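Local coordinates for alpha-1,4-endofucoidanase (Mariniflexile fucanivorans, PDB 6DLH), which hydrolyses fucoidan internally at alpha-1,4 linkages with retention of configuration, through a family 107 glycoside hydrolase domain that is followed by immunoglobulin-like domains, at residues 419-423 against 502-508; 439-445 against 478-484. All blocks are in the same frame, centred on the assembly; numbering follows the deposited sequence.

Contact 1 (419-423 against 502-508). With CA (calcium ion), chain I.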
loop_
_atom_site.group_PDB
_atom_site.type_symbol
_atom_site.label_atom_id
_atom_site.label_comp_id
_atom_site.label_asym_id
_atom_site.label_seq_id
_atom_site.Cartn_x
_atom_site.Cartn_y
_atom_site.Cartn_z
ATOM N N GLY A 419 -26.648 20.571 -16.048
ATOM C CA GLY A 419 -27.771 20.203 -16.898
ATOM C C GLY A 419 -28.274 18.778 -16.660
ATOM O O GLY A 419 -29.056 18.531 -15.742
ATOM N N LYS A 420 -27.840 17.854 -17.526
ATOM C CA LYS A 420 -28.237 16.459 -17.462
ATOM C C LYS A 420 -27.597 15.801 -16.242
ATOM O O LYS A 420 -26.641 16.332 -15.685
ATOM C CB LYS A 420 -27.837 15.745 -18.757
ATOM C CG LYS A 420 -28.702 16.085 -19.964
ATOM C CD LYS A 420 -28.175 15.511 -21.270
ATOM C CE LYS A 420 -29.018 15.869 -22.478
ATOM N NZ LYS A 420 -29.427 17.294 -22.476
ATOM N N PRO A 421 -28.119 14.642 -15.774
ATOM C CA PRO A 421 -27.553 13.945 -14.616
ATOM C C PRO A 421 -26.075 13.579 -14.737
ATOM O O PRO A 421 -25.587 13.266 -15.820
ATOM C CB PRO A 421 -28.380 12.654 -14.529
ATOM C CG PRO A 421 -29.695 13.010 -15.184
ATOM C CD PRO A 421 -29.324 13.972 -16.295
ATOM N N ASN A 422 -25.381 13.593 -13.591
ATOM C CA ASN A 422 -24.022 13.082 -13.513
ATOM C C ASN A 422 -24.029 11.752 -12.760
ATOM O O ASN A 422 -24.697 11.623 -11.737
ATOM C CB ASN A 422 -23.074 14.067 -12.826
ATOM C CG ASN A 422 -22.991 15.427 -13.490
ATOM O OD1 ASN A 422 -22.526 16.381 -12.875
ATOM N ND2 ASN A 422 -23.432 15.535 -14.733
ATOM N N TRP A 423 -23.280 10.777 -13.289
ATOM C CA TRP A 423 -22.983 9.539 -12.587
ATOM C C TRP A 423 -21.704 9.700 -11.765
ATOM O O TRP A 423 -20.832 10.499 -12.103
ATOM C CB TRP A 423 -22.864 8.378 -13.583
ATOM C CG TRP A 423 -24.173 7.909 -14.142
ATOM C CD1 TRP A 423 -24.856 8.437 -15.201
ATOM C CD2 TRP A 423 -24.959 6.796 -13.675
ATOM N NE1 TRP A 423 -26.016 7.737 -15.420
ATOM C CE2 TRP A 423 -26.105 6.723 -14.501
ATOM C CE3 TRP A 423 -24.812 5.860 -12.644
ATOM C CZ2 TRP A 423 -27.089 5.751 -14.320
ATOM C CZ3 TRP A 423 -25.785 4.902 -12.462
ATOM C CH2 TRP A 423 -26.907 4.849 -13.294
ATOM N N ASP A 502 -33.325 13.809 -15.484
ATOM C CA ASP A 502 -33.838 14.975 -14.783
ATOM C C ASP A 502 -34.616 15.837 -15.777
ATOM O O ASP A 502 -34.798 15.453 -16.935
ATOM C CB ASP A 502 -32.740 15.717 -14.014
ATOM C CG ASP A 502 -31.605 16.296 -14.852
ATOM O OD1 ASP A 502 -31.709 16.284 -16.102
ATOM O OD2 ASP A 502 -30.611 16.760 -14.233
ATOM N N SER A 503 -35.054 17.013 -15.323
ATOM C CA SER A 503 -35.901 17.875 -16.132
ATOM C C SER A 503 -35.220 18.250 -17.450
ATOM O O SER A 503 -35.894 18.702 -18.371
ATOM C CB SER A 503 -36.313 19.102 -15.360
ATOM O OG SER A 503 -35.175 19.907 -15.085
ATOM N N ASP A 504 -33.895 18.037 -17.532
ATOM C CA ASP A 504 -33.047 18.553 -18.601
ATOM C C ASP A 504 -32.699 17.463 -19.621
ATOM O O ASP A 504 -32.245 17.772 -20.720
ATOM C CB ASP A 504 -31.770 19.195 -18.037
ATOM C CG ASP A 504 -31.021 20.084 -19.025
ATOM O OD1 ASP A 504 -31.512 21.200 -19.303
ATOM O OD2 ASP A 504 -29.954 19.654 -19.519
ATOM N N GLY A 505 -32.876 16.188 -19.252
ATOM C CA GLY A 505 -32.563 15.103 -20.174
ATOM C C GLY A 505 -31.984 13.878 -19.471
ATOM O O GLY A 505 -32.141 13.726 -18.261
ATOM N N VAL A 506 -31.324 13.013 -20.252
ATOM C CA VAL A 506 -30.831 11.729 -19.782
ATOM C C VAL A 506 -29.311 11.673 -19.929
ATOM O O VAL A 506 -28.751 12.269 -20.848
ATOM C CB VAL A 506 -31.497 10.566 -20.548
ATOM C CG1 VAL A 506 -30.737 10.198 -21.818
ATOM C CG2 VAL A 506 -31.671 9.338 -19.672
ATOM N N THR A 507 -28.665 10.922 -19.026
ATOM C CA THR A 507 -27.258 10.567 -19.134
ATOM C C THR A 507 -27.123 9.064 -18.914
ATOM O O THR A 507 -27.697 8.527 -17.966
ATOM C CB THR A 507 -26.399 11.319 -18.108
ATOM O OG1 THR A 507 -26.597 12.725 -18.260
ATOM C CG2 THR A 507 -24.924 11.007 -18.218
ATOM N N ASN A 508 -26.333 8.419 -19.780
ATOM C CA ASN A 508 -26.173 6.976 -19.809
ATOM C C ASN A 508 -24.901 6.580 -19.068
ATOM O O ASN A 508 -23.909 7.302 -19.087
ATOM C CB ASN A 508 -26.056 6.437 -21.240
ATOM C CG ASN A 508 -27.335 6.524 -22.053
ATOM O OD1 ASN A 508 -28.236 7.307 -21.750
ATOM N ND2 ASN A 508 -27.418 5.720 -23.101
HETATM CA CA CA I . -30.299 19.587 -14.344
HETATM O O HOH W 1 -32.749 19.301 -13.790
#
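The hydroxyl OG1 of Thr507 donates a 2.7 Å hydrogen bond to the carbonyl oxygen of Pro421, lying in the carbonyl plane on a lone pair. This bond helps join the entry into an immunoglobulin-like domain to a beta hairpin, whose tight end, a type I turn from Asp502 to Gly505, sits beside a calcium ion. Two ligands of the ion come from this contact, the carbonyl oxygen of Gly419 at 2.1 Å and Asp502 OD2 at a longer 2.9 Å; Asp451 and Glu453 complete the protein's share. Asp502 divides its carboxylate: OD1 accepts from Asp504 N (3.1 Å), above the carboxylate plane, forming an Asx turn, and also abuts Pro421 CD at 3.3 Å. Chi1 of 62° places the carboxylate between the backbone N and carbonyl carbon, bringing OD2 up to the ion. An alanine here removes both oxygens, which would probably leave the calcium a ligand short and Asp504 N without its Asx-turn acceptor. Lys420 runs its chain along the start of strand 505-508, back toward the turn, CD 3.3 Å from Val506 O, and its NZ makes a long salt bridge to Asp504 OD2. Beyond Thr507, Trp423 NE1 points its N-H at Thr507 O (3.2 Å, 165°), which lies in the indole plane.

Contact 2 (439-445 against 478-484); sequences YSHNLVE and GTWTLSG
Asn442 and Thr481 sit directly across from each other as a non-hydrogen-bonded pair of an antiparallel sheet, their side chains alongside on the same face, and the amide side chain shows how such a pair can still be tied by polar groups. CB of Asn442 rests 3.8 Å from the CG2 methyl of Thr479. CG follows against the same methyl, since chi1 of -68° sets it anti to the carbonyl carbon and swings the amide over strand 479-484. At the tip the branches part: OD1 accepts from Thr481 OG1 at 2.8 Å, the hydroxyl standing 43° out of the amide's carbonyl plane, while ND2 stays 4.0 Å from Thr479 CG2. The Thr481 hydroxyl is held a second time by Thr475 OG1 of strand 471-476, so the polar chain crosses all three strands. Beneath it, paired backbone hydrogen bonds join Tyr439 with Gly484, His441 with Leu482 and Leu443 with Trp480, and Glu445 N to Gly478 O at 2.8 Å extends the ladder. The other face carries Tyr439, Leu443, Trp480 and Leu482; Leu443 CD1 and Leu482 CD1 approach to 4.5 Å. The N-to-C directions of 439-444 and 479-484 differ by 154°, close to antiparallel, and 479-484 lies in the middle between 439-444 and 471-476, and Leu443 and Trp480 both pack on Leu460 of strand 459-464, which belongs to the facing sheet of the immunoglobulin-like domain.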
loop_
_atom_site.group_PDB
_atom_site.type_symbol
_atom_site.label_atom_id
_atom_site.label_comp_id
_atom_site.label_asym_id
_atom_site.label_seq_id
_atom_site.Cartn_x
_atom_site.Cartn_y
_atom_site.Cartn_z
ATOM N N TYR A 439 -31.336 -11.570 -6.301
ATOM C CA TYR A 439 -30.461 -10.453 -6.625
ATOM C C TYR A 439 -31.113 -9.158 -6.147
ATOM O O TYR A 439 -32.316 -8.981 -6.325
ATOM C CB TYR A 439 -30.210 -10.414 -8.136
ATOM C CG TYR A 439 -29.101 -9.492 -8.573
ATOM C CD1 TYR A 439 -27.795 -9.944 -8.665
ATOM C CD2 TYR A 439 -29.355 -8.169 -8.906
ATOM C CE1 TYR A 439 -26.765 -9.101 -9.059
ATOM C CE2 TYR A 439 -28.337 -7.312 -9.303
ATOM C CZ TYR A 439 -27.037 -7.782 -9.380
ATOM O OH TYR A 439 -26.024 -6.953 -9.764
ATOM N N SER A 440 -30.315 -8.261 -5.545
ATOM C CA SER A 440 -30.817 -6.976 -5.076
ATOM C C SER A 440 -29.690 -5.955 -4.897
ATOM O O SER A 440 -28.793 -6.155 -4.081
ATOM C CB SER A 440 -31.589 -7.144 -3.801
ATOM O OG SER A 440 -32.519 -6.088 -3.651
ATOM N N HIS A 441 -29.774 -4.838 -5.635
ATOM C CA HIS A 441 -28.830 -3.736 -5.502
ATOM C C HIS A 441 -29.533 -2.391 -5.661
ATOM O O HIS A 441 -30.284 -2.179 -6.610
ATOM C CB HIS A 441 -27.661 -3.869 -6.489
ATOM C CG HIS A 441 -26.628 -2.799 -6.324
ATOM N ND1 HIS A 441 -25.642 -2.864 -5.358
ATOM C CD2 HIS A 441 -26.427 -1.639 -6.990
ATOM C CE1 HIS A 441 -24.881 -1.790 -5.432
ATOM N NE2 HIS A 441 -25.343 -1.024 -6.424
ATOM N N ASN A 442 -29.251 -1.483 -4.722
ATOM C CA ASN A 442 -29.818 -0.144 -4.710
ATOM C C ASN A 442 -28.883 0.833 -5.426
ATOM O O ASN A 442 -27.668 0.743 -5.301
ATOM C CB ASN A 442 -30.088 0.313 -3.275
ATOM C CG ASN A 442 -31.202 -0.468 -2.606
ATOM O OD1 ASN A 442 -31.946 -1.187 -3.274
ATOM N ND2 ASN A 442 -31.330 -0.333 -1.293
ATOM N N LEU A 443 -29.471 1.768 -6.177
ATOM C CA LEU A 443 -28.767 2.914 -6.736
ATOM C C LEU A 443 -29.412 4.170 -6.157
ATOM O O LEU A 443 -30.640 4.297 -6.168
ATOM C CB LEU A 443 -28.862 2.896 -8.265
ATOM C CG LEU A 443 -28.108 1.781 -8.993
ATOM C CD1 LEU A 443 -28.185 1.990 -10.493
ATOM C CD2 LEU A 443 -26.645 1.701 -8.562
ATOM N N VAL A 444 -28.584 5.066 -5.604
ATOM C CA VAL A 444 -29.119 6.071 -4.696
ATOM C C VAL A 444 -28.788 7.471 -5.208
ATOM O O VAL A 444 -27.631 7.773 -5.497
ATOM C CB VAL A 444 -28.633 5.834 -3.252
ATOM C CG1 VAL A 444 -29.150 6.891 -2.281
ATOM C CG2 VAL A 444 -29.004 4.439 -2.768
ATOM N N GLU A 445 -29.832 8.298 -5.335
ATOM C CA GLU A 445 -29.697 9.697 -5.700
ATOM C C GLU A 445 -28.802 10.396 -4.674
ATOM O O GLU A 445 -28.988 10.251 -3.463
ATOM C CB GLU A 445 -31.082 10.338 -5.804
ATOM C CG GLU A 445 -31.058 11.736 -6.401
ATOM C CD GLU A 445 -32.373 12.500 -6.374
ATOM O OE1 GLU A 445 -33.357 11.984 -5.795
ATOM O OE2 GLU A 445 -32.417 13.610 -6.941
ATOM N N GLY A 478 -35.807 8.458 -4.207
ATOM C CA GLY A 478 -34.386 8.645 -4.469
ATOM C C GLY A 478 -33.592 7.341 -4.530
ATOM O O GLY A 478 -32.396 7.356 -4.830
ATOM N N THR A 479 -34.258 6.216 -4.251
ATOM C CA THR A 479 -33.606 4.918 -4.318
ATOM C C THR A 479 -34.268 4.057 -5.391
ATOM O O THR A 479 -35.475 3.827 -5.357
ATOM C CB THR A 479 -33.608 4.217 -2.957
ATOM O OG1 THR A 479 -32.920 5.085 -2.055
ATOM C CG2 THR A 479 -32.937 2.860 -2.989
ATOM N N TRP A 480 -33.456 3.597 -6.348
ATOM C CA TRP A 480 -33.882 2.599 -7.313
ATOM C C TRP A 480 -33.235 1.264 -6.955
ATOM O O TRP A 480 -32.144 1.234 -6.386
ATOM C CB TRP A 480 -33.558 3.040 -8.746
ATOM C CG TRP A 480 -34.522 4.067 -9.263
ATOM C CD1 TRP A 480 -35.581 3.857 -10.099
ATOM C CD2 TRP A 480 -34.536 5.473 -8.945
ATOM N NE1 TRP A 480 -36.247 5.030 -10.329
ATOM C CE2 TRP A 480 -35.633 6.039 -9.635
ATOM C CE3 TRP A 480 -33.735 6.306 -8.149
ATOM C CZ2 TRP A 480 -35.940 7.399 -9.556
ATOM C CZ3 TRP A 480 -34.040 7.650 -8.071
ATOM C CH2 TRP A 480 -35.127 8.189 -8.770
ATOM N N THR A 481 -33.936 0.172 -7.273
ATOM C CA THR A 481 -33.483 -1.171 -6.951
ATOM C C THR A 481 -33.526 -2.032 -8.206
ATOM O O THR A 481 -34.526 -2.061 -8.919
ATOM C CB THR A 481 -34.338 -1.788 -5.839
ATOM O OG1 THR A 481 -34.328 -0.849 -4.765
ATOM C CG2 THR A 481 -33.829 -3.132 -5.357
ATOM N N LEU A 482 -32.400 -2.699 -8.464
ATOM C CA LEU A 482 -32.287 -3.766 -9.438
ATOM C C LEU A 482 -32.456 -5.072 -8.669
ATOM O O LEU A 482 -31.656 -5.375 -7.779
ATOM C CB LEU A 482 -30.892 -3.691 -10.065
ATOM C CG LEU A 482 -30.729 -2.777 -11.278
ATOM C CD1 LEU A 482 -31.110 -1.335 -10.963
ATOM C CD2 LEU A 482 -29.302 -2.852 -11.803
ATOM N N SER A 483 -33.522 -5.814 -8.992
ATOM C CA SER A 483 -33.809 -7.036 -8.260
ATOM C C SER A 483 -34.500 -8.071 -9.143
ATOM O O SER A 483 -35.025 -7.755 -10.210
ATOM C CB SER A 483 -34.575 -6.769 -6.975
ATOM O OG SER A 483 -35.912 -6.368 -7.238
ATOM N N GLY A 484 -34.484 -9.308 -8.642
ATOM C CA GLY A 484 -35.017 -10.489 -9.297
ATOM C C GLY A 484 -34.300 -11.732 -8.779
ATOM O O GLY A 484 -33.479 -11.634 -7.867
#

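Overall arrangement
Both contacts belong to the first of the immunoglobulin-like domains that follow the catalytic part of the chain, and their centres lie about 18 Å apart. Contact 2 is nested within the loop that contact 1 closes: strand 422-423 comes first, then 439-444 and 479-484, and finally the hairpin of 494-502 and 505-513. The two contacts serve different sheets: contact 2 the one formed by 439-444, 479-484 and 471-476, while contact 1 sets strand 422-423, itself paired with 449-450, against edge strand 505-513 of the sheet 459-464, 494-502, 505-513. They meet directly where Trp423 CH2 packs against Leu443 CD1 at 4.2 Å. Strand pairing thus builds one sheet, while the calcium-bound end fastens the domain's incoming segment to the other.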